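Local atomic coordinates of DNA polymerase beta (PDB entry 4P4M), a protein that extends DNA chains by template-directed addition of deoxyribonucleotides and, as a family X polymerase, probably works in base excision repair and other DNA repair pathways. Residues Asp196-Leu201 against Arg271-Leu276; Leu182-Tyr187 against Thr288-Lys293; Arg168-Glu173 against Glu225-Leu230. One frame throughout, in Å; residues are numbered along the deposited sequence. Where two conformers were deposited one is given.

Contact 1. Residues Asp196-Leu201 against Arg271-Leu276; sequences DVDAIL and RVDIRL. With MG (magnesium ion), chain E; D3T (2',3'-dideoxy-thymidine-5'-triphosphate), chain D; nucleotides of chain B; nucleotides of chain C.
Val197 to Leu201 pair with Val272 to Leu276 as neighbouring parallel strands of the palm sheet of a family X polymerase, the part of the nucleotidyltransferase fold that carries the nucleotide-binding magnesium. The strand axes run 24° apart and approach to 4.7 Å. Five N-H...O=C bonds knit the backbones in alternation: Val197, Ala199 and Leu201 give their N-H to the carbonyls of Arg271, Asp273 and Arg275, and between them Asp273 and Arg275 return the bond to Val197 and Ala199.

Side chains divide between the two faces. On the apolar one, Leu201 crosses Leu276 at a slant, its CG 4.0 Å from CD1 of Leu276, and Val197 and Ala199 sit beside Val272 and Ile274. On the other, Asp198 OD2 binds magnesium, joined by Asp196 OD1 from just before the paired residues, each at 2.2 Å; one oxygen from each of the three phosphates and a water complete six ligands. That water also donates to Asp196 O, so the residue steadies the metal shell through both its carboxylate and its backbone.

Charge is concentrated around this site. Asp273 turns its carboxylate 83° from that of Asp196, with the two OD2 atoms only 3.1 Å apart, a crowding of acceptors that would favour bound cations. Arg271 lays one face of its guanidinium over Asp196 CB, its ion pair with that carboxylate being long and out of plane. Arg275 leads away to a salt bridge with Glu312, while Arg271 NH1 lies near OP1 of DA5 of chain B, at 2.5 Å, too short to be taken at face value.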
loop_
_atom_site.group_PDB
_atom_site.type_symbol
_atom_site.label_atom_id
_atom_site.label_comp_id
_atom_site.label_asym_id
_atom_site.label_seq_id
_atom_site.Cartn_x
_atom_site.Cartn_y
_atom_site.Cartn_z
ATOM N N ASP A 196 2.873 9.285 1.003
ATOM C CA ASP A 196 3.068 8.226 2.004
ATOM C C ASP A 196 4.321 7.415 1.665
ATOM O O ASP A 196 5.067 7.756 0.734
ATOM C CB ASP A 196 1.823 7.326 2.107
ATOM C CG ASP A 196 1.712 6.314 0.958
ATOM O OD1 ASP A 196 2.312 6.553 -0.095
ATOM O OD2 ASP A 196 1.048 5.260 1.103
ATOM N N VAL A 197 4.559 6.355 2.429
ATOM C CA VAL A 197 5.646 5.420 2.142
ATOM C C VAL A 197 5.045 4.068 1.731
ATOM O O VAL A 197 4.354 3.442 2.532
ATOM C CB VAL A 197 6.539 5.217 3.390
ATOM C CG1 VAL A 197 7.651 4.189 3.092
ATOM C CG2 VAL A 197 7.143 6.536 3.838
ATOM N N ASP A 198 5.293 3.626 0.491
ATOM C CA ASP A 198 4.775 2.344 0.001
ATOM C C ASP A 198 5.876 1.294 -0.054
ATOM O O ASP A 198 6.747 1.343 -0.934
ATOM C CB ASP A 198 4.170 2.492 -1.404
ATOM C CG ASP A 198 3.023 3.491 -1.442
ATOM O OD1 ASP A 198 1.998 3.273 -0.760
ATOM O OD2 ASP A 198 3.150 4.501 -2.165
ATOM N N ALA A 199 5.837 0.340 0.872
ATOM C CA ALA A 199 6.895 -0.659 0.961
ATOM C C ALA A 199 6.408 -2.058 0.561
ATOM O O ALA A 199 5.260 -2.424 0.834
ATOM C CB ALA A 199 7.477 -0.688 2.379
ATOM N N ILE A 200 7.286 -2.816 -0.097
ATOM C CA ILE A 200 7.082 -4.251 -0.324
ATOM C C ILE A 200 8.064 -5.042 0.528
ATOM O O ILE A 200 9.274 -4.780 0.519
ATOM C CB ILE A 200 7.320 -4.652 -1.810
ATOM C CG1 ILE A 200 6.321 -3.949 -2.728
ATOM C CG2 ILE A 200 7.243 -6.196 -1.982
ATOM C CD1 ILE A 200 6.681 -4.072 -4.229
ATOM N N LEU A 201 7.531 -6.000 1.282
ATOM C CA LEU A 201 8.343 -6.952 2.028
ATOM C C LEU A 201 8.261 -8.300 1.306
ATOM O O LEU A 201 7.169 -8.786 1.030
ATOM C CB LEU A 201 7.801 -7.065 3.457
ATOM C CG LEU A 201 8.398 -8.137 4.372
ATOM C CD1 LEU A 201 9.879 -7.850 4.657
ATOM C CD2 LEU A 201 7.591 -8.244 5.671
ATOM N N ARG A 271 2.350 8.404 6.944
ATOM C CA ARG A 271 1.614 7.206 6.550
ATOM C C ARG A 271 2.558 6.174 5.938
ATOM O O ARG A 271 3.256 6.458 4.961
ATOM C CB ARG A 271 0.473 7.536 5.578
ATOM C CG ARG A 271 -0.661 8.287 6.258
ATOM C CD ARG A 271 -1.887 8.424 5.346
ATOM N NE ARG A 271 -1.594 9.154 4.113
ATOM C CZ ARG A 271 -1.600 8.605 2.897
ATOM N NH1 ARG A 271 -1.889 7.319 2.734
ATOM N NH2 ARG A 271 -1.318 9.343 1.837
ATOM N N VAL A 272 2.580 4.989 6.542
ATOM C CA VAL A 272 3.428 3.898 6.088
ATOM C C VAL A 272 2.549 2.699 5.734
ATOM O O VAL A 272 1.764 2.240 6.558
ATOM C CB VAL A 272 4.487 3.518 7.163
ATOM C CG1 VAL A 272 5.308 2.279 6.720
ATOM C CG2 VAL A 272 5.417 4.714 7.450
ATOM N N ASP A 273 2.674 2.215 4.495
ATOM C CA ASP A 273 1.941 1.033 4.025
ATOM C C ASP A 273 2.944 -0.080 3.718
ATOM O O ASP A 273 3.903 0.146 2.982
ATOM C CB ASP A 273 1.149 1.362 2.737
ATOM C CG ASP A 273 -0.020 2.313 2.975
ATOM O OD1 ASP A 273 -0.356 2.619 4.143
ATOM O OD2 ASP A 273 -0.627 2.743 1.971
ATOM N N ILE A 274 2.747 -1.273 4.286
ATOM C CA ILE A 274 3.646 -2.404 3.996
ATOM C C ILE A 274 2.843 -3.564 3.386
ATOM O O ILE A 274 1.820 -3.951 3.944
ATOM C CB ILE A 274 4.372 -2.894 5.287
ATOM C CG1 ILE A 274 5.046 -1.720 6.014
ATOM C CG2 ILE A 274 5.373 -4.038 4.967
ATOM C CD1 ILE A 274 5.524 -2.037 7.447
ATOM N N ARG A 275 3.272 -4.079 2.226
ATOM C CA ARG A 275 2.601 -5.234 1.616
ATOM C C ARG A 275 3.569 -6.415 1.561
ATOM O O ARG A 275 4.705 -6.284 1.101
ATOM C CB ARG A 275 2.064 -4.931 0.198
ATOM C CG ARG A 275 0.755 -4.102 0.104
ATOM C CD ARG A 275 -0.534 -4.905 0.408
ATOM N NE ARG A 275 -0.692 -6.108 -0.418
ATOM C CZ ARG A 275 -1.593 -6.233 -1.393
ATOM N NH1 ARG A 275 -2.420 -5.231 -1.643
ATOM N NH2 ARG A 275 -1.676 -7.358 -2.111
ATOM N N LEU A 276 3.112 -7.569 2.046
ATOM C CA LEU A 276 3.911 -8.798 2.030
ATOM C C LEU A 276 3.589 -9.582 0.747
ATOM O O LEU A 276 2.422 -9.880 0.482
ATOM C CB LEU A 276 3.581 -9.659 3.266
ATOM C CG LEU A 276 4.250 -11.042 3.361
ATOM C CD1 LEU A 276 5.792 -10.969 3.414
ATOM C CD2 LEU A 276 3.698 -11.845 4.580
HETATM MG MG MG E . 2.292 6.487 -2.250
HETATM P PA D3T D . -0.628 5.940 -3.610
HETATM O O1A D3T D . 0.220 5.828 -2.389
HETATM O O2A D3T D . -2.090 6.150 -3.331
HETATM O "O5'" D3T D . -0.734 4.179 -3.887
HETATM C "C5'" D3T D . 0.435 3.580 -4.133
HETATM C "C4'" D3T D . 0.355 2.644 -5.403
HETATM O "O4'" D3T D . -0.821 1.829 -5.358
HETATM C "C1'" D3T D . -1.331 1.666 -6.638
HETATM N N1 D3T D . -2.774 2.055 -6.658
HETATM C C6 D3T D . -3.182 3.184 -5.969
HETATM C C2 D3T D . -3.723 1.282 -7.437
HETATM O O2 D3T D . -3.379 0.303 -8.052
HETATM N N3 D3T D . -5.070 1.727 -7.440
HETATM C C4 D3T D . -5.386 2.813 -6.748
HETATM O O4 D3T D . -6.676 3.206 -6.772
HETATM C C5 D3T D . -4.496 3.614 -5.971
HETATM C C5M D3T D . -4.998 4.804 -5.255
HETATM C "C2'" D3T D . -0.551 2.569 -7.621
HETATM C "C3'" D3T D . 0.216 3.486 -6.691
HETATM O O3A D3T D . -0.061 6.318 -5.000
HETATM P PB D3T D . 1.375 7.290 -5.176
HETATM O O1B D3T D . 2.337 6.481 -4.375
HETATM O O2B D3T D . 1.456 7.104 -6.663
HETATM O O3B D3T D . 1.254 8.760 -4.752
HETATM P PG D3T D . 1.428 9.594 -3.275
HETATM O O1G D3T D . 1.747 8.576 -2.221
HETATM O O2G D3T D . 0.058 10.229 -3.091
HETATM O O3G D3T D . 2.577 10.547 -3.525
ATOM P P DA B 5 -4.574 5.058 1.536
ATOM O OP1 DA B 5 -3.526 5.381 2.526
ATOM O OP2 DA B 5 -4.869 6.026 0.463
ATOM O "O5'" DA B 5 -4.210 3.639 0.922
ATOM C "C5'" DA B 5 -3.110 3.451 0.090
ATOM C "C4'" DA B 5 -2.964 1.972 -0.199
ATOM O "O4'" DA B 5 -4.217 1.442 -0.712
ATOM C "C3'" DA B 5 -1.938 1.703 -1.289
ATOM O "O3'" DA B 5 -1.457 0.352 -1.190
ATOM C "C2'" DA B 5 -2.805 1.961 -2.523
ATOM C "C1'" DA B 5 -4.067 1.211 -2.111
ATOM N N9 DA B 5 -5.319 1.545 -2.808
ATOM C C8 DA B 5 -6.150 2.615 -2.614
ATOM N N7 DA B 5 -7.225 2.603 -3.376
ATOM C C5 DA B 5 -7.098 1.440 -4.124
ATOM C C6 DA B 5 -7.903 0.839 -5.122
ATOM N N6 DA B 5 -9.057 1.355 -5.571
ATOM N N1 DA B 5 -7.473 -0.328 -5.656
ATOM C C2 DA B 5 -6.322 -0.846 -5.211
ATOM N N3 DA B 5 -5.485 -0.373 -4.285
ATOM C C4 DA B 5 -5.931 0.779 -3.775
ATOM P P DC C 4 -6.190 -9.482 -2.158
ATOM O OP1 DC C 4 -5.110 -10.474 -1.955
ATOM O OP2 DC C 4 -7.594 -9.931 -2.318
ATOM O "O5'" DC C 4 -6.168 -8.449 -0.939
ATOM C "C5'" DC C 4 -4.979 -7.713 -0.630
ATOM C "C4'" DC C 4 -5.121 -7.003 0.704
ATOM O "O4'" DC C 4 -5.992 -5.850 0.516
ATOM C "C3'" DC C 4 -5.713 -7.831 1.843
ATOM O "O3'" DC C 4 -4.956 -7.478 3.004
ATOM C "C2'" DC C 4 -7.180 -7.383 1.885
ATOM C "C1'" DC C 4 -7.124 -5.943 1.352
ATOM N N1 DC C 4 -8.308 -5.531 0.512
ATOM C C2 DC C 4 -8.893 -4.287 0.759
ATOM O O2 DC C 4 -8.418 -3.584 1.661
ATOM N N3 DC C 4 -9.963 -3.889 0.019
ATOM C C4 DC C 4 -10.436 -4.686 -0.942
ATOM N N4 DC C 4 -11.491 -4.239 -1.645
ATOM C C5 DC C 4 -9.856 -5.968 -1.213
ATOM C C6 DC C 4 -8.798 -6.350 -0.475
HETATM O O HOH W 1 4.479 7.123 -2.068
#

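Contact 2. Residues Leu182-Tyr187 against Thr288-Lys293; sequences LICGSY and TFTGSK. With D3T (2',3'-dideoxy-thymidine-5'-triphosphate), chain D.
Gly185 N donates to Phe289 O at 2.8 Å, and this single backbone bond joins the phosphate-binding turn to the end of helix 282-290 beside the incoming nucleotide. It is a bent bond, with 141° at the hydrogen and the donor tilted 31° from the carbonyl plane. Cys184 adds the side-chain packing: its CB lies 3.4 Å from Phe289 O and 3.6 Å from Thr290 OG1.

The nucleotide forms the next shell. Ser186 N donates to O1B of the beta phosphate at 3.1 Å, and Ser186 OG gives a bond of 2.7 Å to O3G of the gamma phosphate. A chi1 of 60° sets this hydroxyl between the backbone N and carbonyl carbon, on the side of the triphosphate, where Ser194 OG is a further partner. Gly185 has positive phi, and its CA passes 3.4 Å from O1B, so the backbone itself lies against the phosphate. Gly291 repeats the theme beneath the sugar, with positive phi and its CA 3.6 Å from C2'. The Phe289 ring presents its edge to the sugar O4', and the aliphatic chain of Lys293 runs along the thymine, its CE 3.5 Å from O4.

Further out, Thr290 OG1 is tied to Met286 O and Arg188 NH1, and Thr290 O accepts from Arg189, which also holds the triphosphate. A cis peptide between Gly291 and Ser292 turns the chain into helix 293-305, whose N-cap is Ser292. The whole contact thus bridges the end of strand 179-183, helix 185-188 and the junction of helices 282-290 and 293-305, with strand 193-203 packing against both Cys184 and Phe289.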
loop_
_atom_site.group_PDB
_atom_site.type_symbol
_atom_site.label_atom_id
_atom_site.label_comp_id
_atom_site.label_asym_id
_atom_site.label_seq_id
_atom_site.Cartn_x
_atom_site.Cartn_y
_atom_site.Cartn_z
ATOM N N LEU A 182 11.664 -3.042 -0.348
ATOM C CA LEU A 182 11.742 -2.149 -1.514
ATOM C C LEU A 182 10.670 -1.060 -1.378
ATOM O O LEU A 182 9.504 -1.365 -1.118
ATOM C CB LEU A 182 11.492 -2.932 -2.813
ATOM C CG LEU A 182 12.476 -4.046 -3.209
ATOM C CD1 LEU A 182 11.803 -5.149 -4.037
ATOM C CD2 LEU A 182 13.689 -3.472 -3.951
ATOM N N ILE A 183 11.057 0.200 -1.558
ATOM C CA ILE A 183 10.101 1.306 -1.482
ATOM C C ILE A 183 9.667 1.700 -2.897
ATOM O O ILE A 183 10.511 2.012 -3.743
ATOM C CB ILE A 183 10.699 2.543 -0.762
ATOM C CG1 ILE A 183 11.282 2.152 0.608
ATOM C CG2 ILE A 183 9.646 3.644 -0.625
ATOM C CD1 ILE A 183 10.274 1.494 1.576
ATOM N N CYS A 184 8.361 1.681 -3.148
ATOM C CA CYS A 184 7.808 1.979 -4.470
ATOM C C CYS A 184 7.052 3.308 -4.469
ATOM O O CYS A 184 7.581 4.303 -4.006
ATOM C CB CYS A 184 6.916 0.832 -4.949
ATOM S SG CYS A 184 7.844 -0.730 -5.132
ATOM N N GLY A 185 5.816 3.321 -4.973
ATOM C CA GLY A 185 5.021 4.545 -4.993
ATOM C C GLY A 185 5.657 5.696 -5.777
ATOM O O GLY A 185 6.519 5.485 -6.629
ATOM N N SER A 186 5.228 6.925 -5.486
ATOM C CA SER A 186 5.716 8.102 -6.204
ATOM C C SER A 186 7.194 8.405 -5.940
ATOM O O SER A 186 7.840 9.097 -6.730
ATOM C CB SER A 186 4.849 9.333 -5.885
ATOM O OG SER A 186 4.876 9.608 -4.494
ATOM N N TYR A 187 7.718 7.886 -4.834
ATOM C CA TYR A 187 9.152 7.925 -4.553
ATOM C C TYR A 187 9.967 7.208 -5.635
ATOM O O TYR A 187 10.945 7.758 -6.150
ATOM C CB TYR A 187 9.423 7.289 -3.186
ATOM C CG TYR A 187 10.885 7.041 -2.842
ATOM C CD1 TYR A 187 11.722 8.090 -2.471
ATOM C CD2 TYR A 187 11.412 5.751 -2.829
ATOM C CE1 TYR A 187 13.050 7.864 -2.130
ATOM C CE2 TYR A 187 12.742 5.515 -2.493
ATOM C CZ TYR A 187 13.552 6.575 -2.145
ATOM O OH TYR A 187 14.867 6.354 -1.804
ATOM N N THR A 288 2.684 -2.824 -9.837
ATOM C CA THR A 288 1.447 -2.380 -9.193
ATOM C C THR A 288 1.705 -1.281 -8.172
ATOM O O THR A 288 1.026 -0.241 -8.171
ATOM C CB THR A 288 0.715 -3.553 -8.480
ATOM O OG1 THR A 288 0.209 -4.471 -9.458
ATOM C CG2 THR A 288 -0.445 -3.030 -7.634
ATOM N N PHE A 289 2.669 -1.502 -7.281
ATOM C CA PHE A 289 2.832 -0.560 -6.171
ATOM C C PHE A 289 3.641 0.684 -6.532
ATOM O O PHE A 289 3.668 1.644 -5.781
ATOM C CB PHE A 289 3.315 -1.263 -4.894
ATOM C CG PHE A 289 2.360 -2.330 -4.432
ATOM C CD1 PHE A 289 1.061 -1.993 -4.080
ATOM C CD2 PHE A 289 2.739 -3.661 -4.397
ATOM C CE1 PHE A 289 0.153 -2.967 -3.674
ATOM C CE2 PHE A 289 1.837 -4.643 -3.995
ATOM C CZ PHE A 289 0.547 -4.291 -3.635
ATOM N N THR A 290 4.267 0.667 -7.704
ATOM C CA THR A 290 4.886 1.870 -8.262
ATOM C C THR A 290 3.845 2.776 -8.945
ATOM O O THR A 290 3.913 3.997 -8.837
ATOM C CB THR A 290 6.056 1.516 -9.235
ATOM O OG1 THR A 290 7.073 0.805 -8.512
ATOM C CG2 THR A 290 6.688 2.795 -9.842
ATOM N N GLY A 291 2.867 2.191 -9.631
ATOM C CA GLY A 291 1.832 3.001 -10.261
ATOM C C GLY A 291 2.392 3.853 -11.398
ATOM O O GLY A 291 3.369 3.448 -12.041
ATOM N N SER A 292 1.816 5.029 -11.664
ATOM C CA SER A 292 0.706 5.624 -10.929
ATOM C C SER A 292 -0.575 4.810 -11.022
ATOM O O SER A 292 -0.650 3.816 -11.745
ATOM C CB SER A 292 0.408 7.012 -11.514
ATOM O OG SER A 292 -0.181 6.864 -12.803
ATOM N N LYS A 293 -1.597 5.254 -10.295
ATOM C CA LYS A 293 -2.926 4.653 -10.400
ATOM C C LYS A 293 -3.429 4.585 -11.850
ATOM O O LYS A 293 -3.895 3.527 -12.305
ATOM C CB LYS A 293 -3.936 5.425 -9.536
ATOM C CG LYS A 293 -5.386 5.002 -9.758
ATOM C CD LYS A 293 -6.341 6.014 -9.144
ATOM C CE LYS A 293 -7.785 5.535 -9.203
ATOM N NZ LYS A 293 -8.248 5.325 -10.603
HETATM P PA D3T D . -0.628 5.940 -3.610
HETATM O O1A D3T D . 0.220 5.828 -2.389
HETATM O O2A D3T D . -2.090 6.150 -3.331
HETATM O "O5'" D3T D . -0.734 4.179 -3.887
HETATM C "C5'" D3T D . 0.435 3.580 -4.133
HETATM C "C4'" D3T D . 0.355 2.644 -5.403
HETATM O "O4'" D3T D . -0.821 1.829 -5.358
HETATM C "C1'" D3T D . -1.331 1.666 -6.638
HETATM N N1 D3T D . -2.774 2.055 -6.658
HETATM C C6 D3T D . -3.182 3.184 -5.969
HETATM C C2 D3T D . -3.723 1.282 -7.437
HETATM O O2 D3T D . -3.379 0.303 -8.052
HETATM N N3 D3T D . -5.070 1.727 -7.440
HETATM C C4 D3T D . -5.386 2.813 -6.748
HETATM O O4 D3T D . -6.676 3.206 -6.772
HETATM C C5 D3T D . -4.496 3.614 -5.971
HETATM C C5M D3T D . -4.998 4.804 -5.255
HETATM C "C2'" D3T D . -0.551 2.569 -7.621
HETATM C "C3'" D3T D . 0.216 3.486 -6.691
HETATM O O3A D3T D . -0.061 6.318 -5.000
HETATM P PB D3T D . 1.375 7.290 -5.176
HETATM O O1B D3T D . 2.337 6.481 -4.375
HETATM O O2B D3T D . 1.456 7.104 -6.663
HETATM O O3B D3T D . 1.254 8.760 -4.752
HETATM P PG D3T D . 1.428 9.594 -3.275
HETATM O O1G D3T D . 1.747 8.576 -2.221
HETATM O O2G D3T D . 0.058 10.229 -3.091
HETATM O O3G D3T D . 2.577 10.547 -3.525
#

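Contact 3. Residues Arg168-Glu173 against Glu225-Leu230; sequences REKCME and EFLESL
A helix-helix crossing in the palm brings Lys170 of helix 157-175 against Phe226, Leu227 and Leu230 at the C-terminal end of helix 219-229. It lies away from the polymerase site and joins two helices of this alpha/beta domain by packing at the surface. The segment axes are 10.8 Å apart and cross at 116°, a wide separation spanned mainly by side chains; the closest CA pair, Lys170 and Leu227, is still 7.6 Å apart.

The aliphatic part of Lys170 does most of the touching. Its CB meets Leu227 CD2 at 3.9 Å, and its CD and CE pass over Leu230 CD1. A bend at chi2 (-38°) swings the chain past these methyls, while its ammonium stays on its own helix: NZ donates to the anti lone pair of Glu169 OE1 at 2.8 Å and has a long ion pair with Glu173. The lysine therefore offers hydrocarbon to the other helix and charge to its own acidic neighbours.

Phe226 reaches across with CG anti to its backbone N (chi1 -171°), which brings CE2 to 4.1 Å from Lys170 CB. Val174 also packs on this ring, and Tyr166 and Leu167 of the same helix extend the apolar surface under Leu227. Beside the turn that ends the second helix, Phe226 O accepts from both Leu230 N and Ser229 OG. The Glu173 carboxylate stands 79° from the ring plane, and its OE1 approaches the ring at the edge, in plane, 3.8 Å from Phe226 CZ.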
loop_
_atom_site.group_PDB
_atom_site.type_symbol
_atom_site.label_atom_id
_atom_site.label_comp_id
_atom_site.label_asym_id
_atom_site.label_seq_id
_atom_site.Cartn_x
_atom_site.Cartn_y
_atom_site.Cartn_z
ATOM N N ARG A 168 14.945 -1.063 5.800
ATOM C CA ARG A 168 15.874 -2.105 5.334
ATOM C C ARG A 168 16.772 -2.621 6.465
ATOM O O ARG A 168 16.997 -3.835 6.614
ATOM C CB ARG A 168 16.742 -1.599 4.167
ATOM C CG ARG A 168 15.999 -1.501 2.842
ATOM C CD ARG A 168 16.943 -1.163 1.682
ATOM N NE ARG A 168 16.294 -1.396 0.397
ATOM C CZ ARG A 168 16.659 -0.821 -0.741
ATOM N NH1 ARG A 168 17.678 0.037 -0.756
ATOM N NH2 ARG A 168 16.004 -1.103 -1.862
ATOM N N GLU A 169 17.309 -1.697 7.251
ATOM C CA GLU A 169 18.126 -2.085 8.387
ATOM C C GLU A 169 17.339 -2.915 9.407
ATOM O O GLU A 169 17.826 -3.949 9.864
ATOM C CB GLU A 169 18.753 -0.860 9.066
ATOM C CG GLU A 169 19.577 -1.229 10.290
ATOM C CD GLU A 169 20.176 -0.021 10.990
ATOM O OE1 GLU A 169 19.542 0.496 11.938
ATOM O OE2 GLU A 169 21.284 0.404 10.596
ATOM N N LYS A 170 16.132 -2.469 9.769
ATOM C CA LYS A 170 15.345 -3.178 10.787
ATOM C C LYS A 170 14.884 -4.536 10.263
ATOM O O LYS A 170 14.813 -5.504 11.013
ATOM C CB LYS A 170 14.133 -2.349 11.267
ATOM C CG LYS A 170 14.488 -1.001 11.914
ATOM C CD LYS A 170 15.755 -1.114 12.755
ATOM C CE LYS A 170 16.171 0.210 13.369
ATOM N NZ LYS A 170 17.566 0.094 13.917
ATOM N N CYS A 171 14.560 -4.601 8.973
ATOM C CA CYS A 171 14.233 -5.878 8.344
ATOM C C CYS A 171 15.397 -6.880 8.498
ATOM O O CYS A 171 15.202 -8.019 8.941
ATOM C CB CYS A 171 13.861 -5.665 6.866
ATOM S SG CYS A 171 13.407 -7.199 5.952
ATOM N N MET A 172 16.611 -6.456 8.155
ATOM C CA MET A 172 17.778 -7.333 8.316
ATOM C C MET A 172 17.966 -7.783 9.768
ATOM O O MET A 172 18.277 -8.955 10.028
ATOM C CB MET A 172 19.057 -6.653 7.806
ATOM C CG MET A 172 20.316 -7.539 7.860
ATOM S SD MET A 172 20.251 -8.993 6.765
ATOM C CE MET A 172 20.356 -8.249 5.137
ATOM N N GLU A 173 17.776 -6.853 10.705
ATOM C CA GLU A 173 17.991 -7.133 12.127
ATOM C C GLU A 173 17.051 -8.198 12.672
ATOM O O GLU A 173 17.485 -9.124 13.356
ATOM C CB GLU A 173 17.847 -5.860 12.971
ATOM C CG GLU A 173 19.049 -4.956 12.933
ATOM C CD GLU A 173 18.943 -3.806 13.922
ATOM O OE1 GLU A 173 17.887 -3.666 14.580
ATOM O OE2 GLU A 173 19.926 -3.046 14.045
ATOM N N GLU A 225 5.510 -5.726 14.993
ATOM C CA GLU A 225 5.771 -5.685 16.444
ATOM C C GLU A 225 7.165 -5.136 16.754
ATOM O O GLU A 225 7.349 -4.370 17.713
ATOM C CB GLU A 225 5.635 -7.080 17.065
ATOM C CG GLU A 225 4.214 -7.608 17.099
ATOM C CD GLU A 225 4.143 -9.065 17.537
ATOM O OE1 GLU A 225 5.179 -9.766 17.475
ATOM O OE2 GLU A 225 3.048 -9.508 17.938
ATOM N N PHE A 226 8.147 -5.531 15.946
ATOM C CA PHE A 226 9.522 -5.055 16.127
ATOM C C PHE A 226 9.594 -3.527 15.949
ATOM O O PHE A 226 10.180 -2.824 16.783
ATOM C CB PHE A 226 10.471 -5.782 15.155
ATOM C CG PHE A 226 11.938 -5.516 15.412
ATOM C CD1 PHE A 226 12.570 -6.059 16.526
ATOM C CD2 PHE A 226 12.688 -4.749 14.529
ATOM C CE1 PHE A 226 13.913 -5.811 16.769
ATOM C CE2 PHE A 226 14.032 -4.508 14.758
ATOM C CZ PHE A 226 14.644 -5.043 15.879
ATOM N N LEU A 227 8.991 -3.020 14.872
ATOM C CA LEU A 227 8.957 -1.574 14.612
ATOM C C LEU A 227 8.191 -0.809 15.696
ATOM O O LEU A 227 8.513 0.337 16.001
ATOM C CB LEU A 227 8.349 -1.281 13.235
ATOM C CG LEU A 227 9.122 -1.830 12.026
ATOM C CD1 LEU A 227 8.306 -1.648 10.748
ATOM C CD2 LEU A 227 10.490 -1.145 11.889
ATOM N N GLU A 228 7.173 -1.437 16.269
ATOM C CA GLU A 228 6.446 -0.816 17.381
ATOM C C GLU A 228 7.311 -0.722 18.652
ATOM O O GLU A 228 7.266 0.286 19.366
ATOM C CB GLU A 228 5.126 -1.563 17.638
ATOM C CG GLU A 228 4.087 -1.303 16.533
ATOM C CD GLU A 228 2.887 -2.229 16.591
ATOM O OE1 GLU A 228 2.957 -3.274 17.274
ATOM O OE2 GLU A 228 1.875 -1.917 15.928
ATOM N N SER A 229 8.106 -1.758 18.921
ATOM C CA SER A 229 8.973 -1.753 20.112
ATOM C C SER A 229 10.052 -0.672 20.016
ATOM O O SER A 229 10.530 -0.163 21.036
ATOM C CB SER A 229 9.608 -3.136 20.360
ATOM O OG SER A 229 10.596 -3.453 19.388
ATOM N N LEU A 230 10.414 -0.310 18.789
ATOM C CA LEU A 230 11.394 0.751 18.542
ATOM C C LEU A 230 10.767 2.149 18.540
ATOM O O LEU A 230 11.471 3.150 18.412
ATOM C CB LEU A 230 12.093 0.515 17.198
ATOM C CG LEU A 230 13.071 -0.659 17.174
ATOM C CD1 LEU A 230 13.415 -1.042 15.734
ATOM C CD2 LEU A 230 14.317 -0.315 17.969
#

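Contacts 1 and 2 together frame the nucleotide: their centres are 10 Å apart, and both touch the dideoxythymidine triphosphate, contact 1 through the magnesium and contact 2 through phosphate, sugar and base. Strands 193-203 and 179-183 join them as sheet neighbours, with probable hydrogen bonds of 2.8 Å from Cys184 N to Asp198 O and from Ile200 N to Leu182 O. Asp198 OD2, a magnesium ligand, also packs 3.4 Å from Gly185 CA. Contact 3 lies on the sheet's apolar side, its centre 14 Å from contact 1 and 22 Å from contact 2; Cys171 SG meets Leu201 CD1 at 3.8 Å, and Arg168 NH2 packs against Leu182 CD2.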